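Local coordinates for putative ribose 5-phosphate isomerase (Leishmania infantum, PDB 6FXW), which probably interconverts ribose 5-phosphate and ribulose 5-phosphate in the pentose phosphate pathway, as a type B isomerase of the LacAB/RpiB family, at residues S30-K35 and F130-P135; M37-S42 and A54-A59; T67-C72 and D125-F130. All coordinates share one frame; numbering follows the deposited sequence. Where two conformers were deposited one is given.

Contact 1 (S30-K35 and F130-P135); sequences SGAASK and FLTTEP
A32 meets L131 and T132 where an ST turn comes up against the C-terminal end of a helix. The turn leads from helix 20-29 of the Rossmann-like α/β sandwich into strand 33-38. Helix 120-131 ends beside it. The tight part is small and apolar. The methyl of A32 points at the helix end and touches two side chains there. Its CB is 3.8 Å from CB of L131 and 3.6 Å from CG2 of T132. L131 is buried. Its CD1 comes to 3.9 Å from S30 OG, a plain van der Waals approach, while CD2 packs on T67. L131 also touches V8 of strand 6-12, so it ties the turn to the sheet.

The T132 side is looser and faces solvent. T132 uses its two branches differently. CG2 is the branch that meets A32. It lies anti to the carbonyl carbon, because OG1 takes the place between N and C (chi1 59°). OG1 bonds to the carbonyl oxygen of E128, one turn back in the helix. On the other segment the chain leaves its helix at G31, with positive phi. Beyond A32 the two chains part. A33 turns to V8, and P135 packs on R103 of helix 96-104.

The turn itself is held by S30. Its hydroxyl has two backbone partners: it gives its proton to V27 O and accepts from A32. The second bond is nearly straight: A32 N lies 2.9 Å from S30 OG, with 165° at the hydrogen.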
loop_
_atom_site.group_PDB
_atom_site.type_symbol
_atom_site.label_atom_id
_atom_site.label_comp_id
_atom_site.label_asym_id
_atom_site.label_seq_id
_atom_site.Cartn_x
_atom_site.Cartn_y
_atom_site.Cartn_z
ATOM N N SER A 30 4.635 -20.768 -8.585
ATOM C CA SER A 30 4.647 -20.671 -7.153
ATOM C C SER A 30 5.013 -22.018 -6.501
ATOM O O SER A 30 5.333 -22.035 -5.324
ATOM C CB SER A 30 3.263 -20.257 -6.640
ATOM O OG SER A 30 2.339 -21.335 -6.682
ATOM N N GLY A 31 4.802 -23.122 -7.228
ATOM C CA GLY A 31 4.925 -24.452 -6.694
ATOM C C GLY A 31 3.760 -24.937 -5.922
ATOM O O GLY A 31 3.697 -26.086 -5.505
ATOM N N ALA A 32 2.771 -24.054 -5.637
ATOM C CA ALA A 32 1.719 -24.395 -4.769
ATOM C C ALA A 32 0.405 -24.699 -5.459
ATOM O O ALA A 32 -0.615 -24.894 -4.792
ATOM C CB ALA A 32 1.523 -23.219 -3.781
ATOM N N ALA A 33 0.441 -24.839 -6.788
ATOM C CA ALA A 33 -0.728 -25.176 -7.552
ATOM C C ALA A 33 -0.567 -26.471 -8.307
ATOM O O ALA A 33 0.416 -26.619 -9.024
ATOM C CB ALA A 33 -1.007 -24.081 -8.554
ATOM N N SER A 34 -1.517 -27.362 -8.174
ATOM C CA SER A 34 -1.487 -28.579 -9.028
ATOM C C SER A 34 -2.158 -28.387 -10.335
ATOM O O SER A 34 -1.977 -29.228 -11.227
ATOM C CB SER A 34 -2.225 -29.688 -8.293
ATOM O OG SER A 34 -3.535 -29.366 -7.921
ATOM N N LYS A 35 -3.009 -27.379 -10.459
ATOM C CA LYS A 35 -3.674 -27.049 -11.690
ATOM C C LYS A 35 -4.102 -25.587 -11.605
ATOM O O LYS A 35 -4.449 -25.153 -10.508
ATOM C CB LYS A 35 -4.951 -27.857 -11.798
ATOM C CG LYS A 35 -5.837 -27.547 -12.972
ATOM C CD LYS A 35 -5.389 -28.179 -14.188
ATOM C CE LYS A 35 -6.513 -28.052 -15.246
ATOM N NZ LYS A 35 -6.029 -28.801 -16.446
ATOM N N PHE A 130 -0.745 -16.265 -0.383
ATOM C CA PHE A 130 -2.123 -16.796 -0.236
ATOM C C PHE A 130 -2.217 -18.275 -0.431
ATOM O O PHE A 130 -2.913 -18.998 0.294
ATOM C CB PHE A 130 -3.036 -16.066 -1.230
ATOM C CG PHE A 130 -4.497 -16.350 -1.062
ATOM C CD1 PHE A 130 -5.275 -15.628 -0.183
ATOM C CD2 PHE A 130 -5.104 -17.345 -1.791
ATOM C CE1 PHE A 130 -6.609 -15.801 -0.053
ATOM C CE2 PHE A 130 -6.459 -17.567 -1.633
ATOM C CZ PHE A 130 -7.214 -16.839 -0.738
ATOM N N LEU A 131 -1.493 -18.726 -1.470
ATOM C CA LEU A 131 -1.524 -20.180 -1.754
ATOM C C LEU A 131 -0.751 -21.073 -0.804
ATOM O O LEU A 131 -0.975 -22.316 -0.822
ATOM C CB LEU A 131 -1.004 -20.446 -3.160
ATOM C CG LEU A 131 -1.836 -19.879 -4.319
ATOM C CD1 LEU A 131 -1.184 -20.089 -5.732
ATOM C CD2 LEU A 131 -3.300 -20.359 -4.275
ATOM N N THR A 132 0.146 -20.518 -0.028
ATOM C CA THR A 132 0.947 -21.321 0.886
ATOM C C THR A 132 0.697 -21.100 2.342
ATOM O O THR A 132 1.516 -21.511 3.167
ATOM C CB THR A 132 2.419 -21.108 0.593
ATOM O OG1 THR A 132 2.809 -19.719 0.725
ATOM C CG2 THR A 132 2.795 -21.431 -0.870
ATOM N N THR A 133 -0.334 -20.380 2.717
ATOM C CA THR A 133 -0.620 -20.079 4.100
ATOM C C THR A 133 -1.873 -20.863 4.509
ATOM O O THR A 133 -2.883 -20.881 3.863
ATOM C CB THR A 133 -0.784 -18.552 4.364
ATOM O OG1 THR A 133 0.365 -17.859 3.919
ATOM C CG2 THR A 133 -1.011 -18.268 5.836
ATOM N N GLU A 134 -1.761 -21.537 5.659
ATOM C CA GLU A 134 -2.885 -22.283 6.236
ATOM C C GLU A 134 -3.586 -21.552 7.335
ATOM O O GLU A 134 -2.963 -20.666 7.983
ATOM C CB GLU A 134 -2.379 -23.636 6.744
ATOM C CG GLU A 134 -2.140 -24.610 5.567
ATOM C CD GLU A 134 -3.410 -24.939 4.768
ATOM O OE1 GLU A 134 -3.759 -24.267 3.705
ATOM O OE2 GLU A 134 -4.099 -25.894 5.208
ATOM N N PRO A 135 -4.861 -21.883 7.590
ATOM C CA PRO A 135 -5.592 -21.265 8.674
ATOM C C PRO A 135 -5.030 -21.655 10.037
ATOM O O PRO A 135 -4.566 -22.791 10.210
ATOM C CB PRO A 135 -7.007 -21.733 8.467
ATOM C CG PRO A 135 -6.914 -22.952 7.607
ATOM C CD PRO A 135 -5.663 -22.891 6.869
#

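Contact 2 (M37-S42 and A54-A59); sequences MYMGPS and AQVCEA
M39 lays its side chain against one side of the helix that carries Q55, V56 and A59. The side chain reaches across to the helix, and CB, SD and CE meet it in turn. CB faces the amide of Q55, with M39 CB 3.7 Å from Q55 NE2. The sulfur sits over the backbone of the helix. M39 SD is 3.8 Å from the carbonyl oxygen Q55 O and 4.0 Å from V56 CG2. The chain then bends at chi3 and puts the methyl on the next turn, with M39 CE 3.7 Å from A59 CB. Q55 and A59 are one helical turn apart, so M39 spans that turn. Its chi1 of -17° is close to eclipsed, which suggests some local strain.

Q55 runs out from the helix in an extended chain and passes alongside the backbone of M39. Its amide stays at van der Waals range there: Q55 OE1 is 3.7 Å from M39 O. This edge of the contact is exposed, whereas V56 and A59 are buried.

Y38 turns the other way and shapes the loop after the strand. G40 N stands over the centre of its ring, 3.5 Å above the plane. The hydroxyl Y38 OH donates to P41 O at 2.6 Å. H20 stacks on the same ring.

The contact joins strand 33-38, outermost in the parallel sheet of this chain, to helix 49-61. This helix belongs to the β-α-β crossover that runs on to strand 67-72. M39 also touches A9 of strand 6-12, and V56 touches I110 of strand 110-114.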
loop_
_atom_site.group_PDB
_atom_site.type_symbol
_atom_site.label_atom_id
_atom_site.label_comp_id
_atom_site.label_asym_id
_atom_site.label_seq_id
_atom_site.Cartn_x
_atom_site.Cartn_y
_atom_site.Cartn_z
ATOM N N MET A 37 -6.744 -23.042 -13.732
ATOM C CA MET A 37 -7.786 -22.970 -14.752
ATOM C C MET A 37 -8.187 -21.521 -14.964
ATOM O O MET A 37 -8.605 -20.854 -14.001
ATOM C CB MET A 37 -9.039 -23.749 -14.276
ATOM C CG MET A 37 -8.843 -25.240 -14.217
ATOM S SD MET A 37 -9.936 -26.090 -13.034
ATOM C CE MET A 37 -9.246 -25.593 -11.487
ATOM N N TYR A 38 -8.140 -20.996 -16.188
ATOM C CA TYR A 38 -8.495 -19.643 -16.498
ATOM C C TYR A 38 -9.905 -19.483 -16.877
ATOM O O TYR A 38 -10.339 -20.184 -17.851
ATOM C CB TYR A 38 -7.585 -19.102 -17.611
ATOM C CG TYR A 38 -7.916 -17.703 -18.013
ATOM C CD1 TYR A 38 -7.759 -16.643 -17.129
ATOM C CD2 TYR A 38 -8.435 -17.380 -19.293
ATOM C CE1 TYR A 38 -8.091 -15.389 -17.435
ATOM C CE2 TYR A 38 -8.736 -16.112 -19.635
ATOM C CZ TYR A 38 -8.535 -15.033 -18.713
ATOM O OH TYR A 38 -8.872 -13.802 -19.086
ATOM N N MET A 39 -10.659 -18.697 -16.161
ATOM C CA MET A 39 -12.025 -18.470 -16.457
ATOM C C MET A 39 -12.427 -17.141 -16.592
ATOM O O MET A 39 -13.562 -16.887 -16.307
ATOM C CB MET A 39 -12.971 -19.116 -15.390
ATOM C CG MET A 39 -12.341 -20.146 -14.522
ATOM S SD MET A 39 -13.514 -20.777 -13.356
ATOM C CE MET A 39 -12.916 -22.422 -13.471
ATOM N N GLY A 40 -11.556 -16.277 -17.042
ATOM C CA GLY A 40 -11.864 -14.951 -17.504
ATOM C C GLY A 40 -12.030 -14.906 -18.959
ATOM O O GLY A 40 -12.083 -15.979 -19.599
ATOM N N PRO A 41 -12.120 -13.687 -19.546
ATOM C CA PRO A 41 -12.329 -13.508 -20.917
ATOM C C PRO A 41 -11.169 -13.975 -21.800
ATOM O O PRO A 41 -9.997 -13.808 -21.453
ATOM C CB PRO A 41 -12.537 -12.016 -21.097
ATOM C CG PRO A 41 -11.905 -11.328 -19.908
ATOM C CD PRO A 41 -11.937 -12.357 -18.854
ATOM N N SER A 42 -11.527 -14.602 -22.926
ATOM C CA SER A 42 -10.521 -15.073 -23.882
ATOM C C SER A 42 -10.632 -14.251 -25.138
ATOM O O SER A 42 -10.364 -14.701 -26.187
ATOM C CB SER A 42 -10.662 -16.590 -24.147
ATOM O OG SER A 42 -10.070 -17.308 -23.050
ATOM N N ALA A 54 -18.688 -15.183 -10.466
ATOM C CA ALA A 54 -19.610 -16.309 -10.309
ATOM C C ALA A 54 -19.003 -17.589 -10.871
ATOM O O ALA A 54 -19.159 -18.675 -10.250
ATOM C CB ALA A 54 -20.928 -15.953 -10.979
ATOM N N GLN A 55 -18.354 -17.539 -12.012
ATOM C CA GLN A 55 -17.668 -18.704 -12.548
ATOM C C GLN A 55 -16.717 -19.352 -11.595
ATOM O O GLN A 55 -16.698 -20.576 -11.368
ATOM C CB GLN A 55 -16.967 -18.479 -13.908
ATOM C CG GLN A 55 -17.844 -18.176 -15.072
ATOM C CD GLN A 55 -17.109 -18.234 -16.394
ATOM O OE1 GLN A 55 -17.136 -17.242 -17.141
ATOM N NE2 GLN A 55 -16.445 -19.388 -16.735
ATOM N N VAL A 56 -15.884 -18.539 -10.962
ATOM C CA VAL A 56 -14.856 -19.051 -10.047
ATOM C C VAL A 56 -15.548 -19.615 -8.768
ATOM O O VAL A 56 -15.193 -20.692 -8.223
ATOM C CB VAL A 56 -13.863 -17.921 -9.668
ATOM C CG1 VAL A 56 -12.957 -18.343 -8.564
ATOM C CG2 VAL A 56 -12.979 -17.631 -10.864
ATOM N N CYS A 57 -16.536 -18.889 -8.226
ATOM C CA CYS A 57 -17.278 -19.329 -7.029
ATOM C C CYS A 57 -17.909 -20.701 -7.282
ATOM O O CYS A 57 -17.841 -21.603 -6.481
ATOM C CB CYS A 57 -18.360 -18.325 -6.605
ATOM S SG CYS A 57 -17.595 -16.842 -5.898
ATOM N N GLU A 58 -18.525 -20.805 -8.488
ATOM C CA GLU A 58 -19.220 -22.056 -8.773
ATOM C C GLU A 58 -18.202 -23.157 -8.958
ATOM O O GLU A 58 -18.461 -24.308 -8.490
ATOM C CB GLU A 58 -20.093 -21.929 -10.019
ATOM C CG GLU A 58 -21.496 -21.490 -9.666
ATOM C CD GLU A 58 -22.299 -22.445 -8.743
ATOM O OE1 GLU A 58 -23.215 -21.925 -8.042
ATOM O OE2 GLU A 58 -22.037 -23.698 -8.718
ATOM N N ALA A 59 -17.036 -22.927 -9.557
ATOM C CA ALA A 59 -15.969 -23.958 -9.630
ATOM C C ALA A 59 -15.590 -24.483 -8.282
ATOM O O ALA A 59 -15.374 -25.683 -8.104
ATOM C CB ALA A 59 -14.754 -23.446 -10.375
#

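Contact 3 (T67-C72 and D125-F130)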
loop_
_atom_site.group_PDB
_atom_site.type_symbol
_atom_site.label_atom_id
_atom_site.label_comp_id
_atom_site.label_asym_id
_atom_site.label_seq_id
_atom_site.Cartn_x
_atom_site.Cartn_y
_atom_site.Cartn_z
ATOM N N THR A 67 -9.463 -23.414 -4.633
ATOM C CA THR A 67 -9.181 -22.010 -4.238
ATOM C C THR A 67 -9.342 -21.169 -5.464
ATOM O O THR A 67 -9.282 -21.673 -6.616
ATOM C CB THR A 67 -7.819 -21.841 -3.500
ATOM O OG1 THR A 67 -7.548 -20.444 -3.242
ATOM C CG2 THR A 67 -6.705 -22.318 -4.300
ATOM N N GLY A 68 -9.609 -19.883 -5.316
ATOM C CA GLY A 68 -9.793 -19.041 -6.430
ATOM C C GLY A 68 -8.977 -17.762 -6.344
ATOM O O GLY A 68 -8.600 -17.344 -5.217
ATOM N N ILE A 69 -8.687 -17.181 -7.484
ATOM C CA ILE A 69 -8.098 -15.834 -7.563
ATOM C C ILE A 69 -8.979 -15.041 -8.477
ATOM O O ILE A 69 -9.199 -15.473 -9.615
ATOM C CB ILE A 69 -6.659 -15.932 -8.066
ATOM C CG1 ILE A 69 -5.814 -16.799 -7.113
ATOM C CG2 ILE A 69 -6.086 -14.553 -8.167
ATOM C CD1 ILE A 69 -4.379 -17.049 -7.615
ATOM N N LEU A 70 -9.430 -13.852 -8.089
ATOM C CA LEU A 70 -10.256 -12.991 -8.878
ATOM C C LEU A 70 -9.561 -11.632 -9.040
ATOM O O LEU A 70 -9.080 -11.079 -8.063
ATOM C CB LEU A 70 -11.623 -12.806 -8.256
ATOM C CG LEU A 70 -12.528 -14.027 -8.305
ATOM C CD1 LEU A 70 -13.792 -13.778 -7.508
ATOM C CD2 LEU A 70 -12.871 -14.327 -9.738
ATOM N N VAL A 71 -9.500 -11.154 -10.266
ATOM C CA VAL A 71 -8.730 -9.945 -10.630
ATOM C C VAL A 71 -9.664 -8.981 -11.359
ATOM O O VAL A 71 -10.295 -9.318 -12.379
ATOM C CB VAL A 71 -7.533 -10.292 -11.474
ATOM C CG1 VAL A 71 -6.630 -9.063 -11.560
ATOM C CG2 VAL A 71 -6.776 -11.482 -11.042
ATOM N N CYS A 72 -9.778 -7.760 -10.852
ATOM C CA CYS A 72 -10.470 -6.633 -11.536
ATOM C C CYS A 72 -9.557 -5.428 -11.458
ATOM O O CYS A 72 -8.380 -5.556 -11.057
ATOM C CB CYS A 72 -11.922 -6.396 -11.137
ATOM S SG CYS A 72 -12.144 -5.880 -9.455
ATOM N N ASP A 125 3.960 -11.765 -4.875
ATOM C CA ASP A 125 4.050 -12.055 -3.455
ATOM C C ASP A 125 2.731 -12.376 -2.845
ATOM O O ASP A 125 2.593 -13.280 -2.025
ATOM C CB ASP A 125 4.699 -10.862 -2.730
ATOM C CG ASP A 125 4.669 -10.970 -1.173
ATOM O OD1 ASP A 125 5.092 -11.986 -0.633
ATOM O OD2 ASP A 125 4.379 -9.878 -0.634
ATOM N N ILE A 126 1.687 -11.646 -3.237
ATOM C CA ILE A 126 0.358 -11.889 -2.694
ATOM C C ILE A 126 -0.075 -13.334 -3.025
ATOM O O ILE A 126 -0.596 -14.066 -2.154
ATOM C CB ILE A 126 -0.665 -10.880 -3.219
ATOM C CG1 ILE A 126 -0.396 -9.436 -2.754
ATOM C CG2 ILE A 126 -2.090 -11.284 -2.886
ATOM C CD1 ILE A 126 -1.190 -8.353 -3.463
ATOM N N ILE A 127 0.059 -13.690 -4.307
ATOM C CA ILE A 127 -0.363 -15.004 -4.766
ATOM C C ILE A 127 0.394 -16.086 -4.058
ATOM O O ILE A 127 -0.233 -17.035 -3.533
ATOM C CB ILE A 127 -0.271 -15.060 -6.291
ATOM C CG1 ILE A 127 -1.342 -14.221 -6.958
ATOM C CG2 ILE A 127 -0.425 -16.495 -6.789
ATOM C CD1 ILE A 127 -1.273 -14.110 -8.506
ATOM N N GLU A 128 1.737 -15.980 -4.048
ATOM C CA GLU A 128 2.524 -17.023 -3.416
ATOM C C GLU A 128 2.191 -17.175 -1.937
ATOM O O GLU A 128 2.025 -18.273 -1.460
ATOM C CB GLU A 128 3.978 -16.709 -3.568
ATOM C CG GLU A 128 4.473 -16.902 -4.966
ATOM C CD GLU A 128 5.933 -16.634 -5.258
ATOM O OE1 GLU A 128 6.602 -16.075 -4.366
ATOM O OE2 GLU A 128 6.344 -16.896 -6.439
ATOM N N THR A 129 1.955 -16.076 -1.200
ATOM C CA THR A 129 1.610 -16.112 0.197
ATOM C C THR A 129 0.232 -16.723 0.393
ATOM O O THR A 129 0.026 -17.550 1.237
ATOM C CB THR A 129 1.684 -14.720 0.733
ATOM O OG1 THR A 129 3.037 -14.230 0.501
ATOM C CG2 THR A 129 1.313 -14.703 2.241
ATOM N N PHE A 130 -0.745 -16.265 -0.383
ATOM C CA PHE A 130 -2.123 -16.796 -0.236
ATOM C C PHE A 130 -2.217 -18.275 -0.431
ATOM O O PHE A 130 -2.913 -18.998 0.294
ATOM C CB PHE A 130 -3.036 -16.066 -1.230
ATOM C CG PHE A 130 -4.497 -16.350 -1.062
ATOM C CD1 PHE A 130 -5.275 -15.628 -0.183
ATOM C CD2 PHE A 130 -5.104 -17.345 -1.791
ATOM C CE1 PHE A 130 -6.609 -15.801 -0.053
ATOM C CE2 PHE A 130 -6.459 -17.567 -1.633
ATOM C CZ PHE A 130 -7.214 -16.839 -0.738
#
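Strand 67-72 and helix 125-130 run nearly antiparallel, at 162° with their axes 10.9 Å apart, and I69 and I127 are the closest residues along the backbones. This is helix-on-sheet packing in the core of an α/β sandwich. All the residues that touch are buried.

Two pairs of side chains bridge the gap. I69 and I127 cross at about a right angle. The tip of I69 meets the branch methyl of I127, with I69 CD1 4.1 Å from I127 CG2. The CB bond of I127 does not point at the strand, but the end of its side chain comes nearer.

F130 is the second bridge. Its CG is anti to the backbone N (chi1 -171°), and this carries the ring out from the helix to the start of the strand. T67 comes at the ring edge, in its plane, with T67 OG1 3.5 Å from F130 CE2. T67 was modelled in two conformers, so this edge approach is doubtful for the other. In the conformer described, OG1 is hydrogen-bonded to H109 O. The carbonyl oxygen of G68 lies a little further off, 4.2 Å from F130 CE2.

Away from the strand, D125 O accepts from T129 twice, from opposite faces of its plane: T129 N is at 3.0 Å and T129 OG1 at 2.7 Å.

Around the contact, strand 67-72 is the middle strand of the sheet, between 6-12 and 110-114. I69 also touches L10, and F130 touches L111. Helix 96-104 flanks the helix through H96, A99, S102 and R103. D125 also packs on V97 of a second subunit.

How the contacts relate
Contacts 1 and 3 share F130 and helix 120-131, and their centres are about 9 Å apart. S30 CB of contact 1 lies 3.9 Å from E128 CG of contact 3. Contact 2 is on the other face of the sheet, its centre about 14 Å from that of contact 3 and 18 Å from that of contact 1. V56 links it to strand 67-72: V56 CG2 is 3.5 Å from L70 CD2. Strand 67-72 thus has I69 toward helix 120-131 and L70 toward helix 49-61. In RpiB enzymes the active site lies at the C-terminal ends of the strands. Contact 1 is at the opposite end of the sheet.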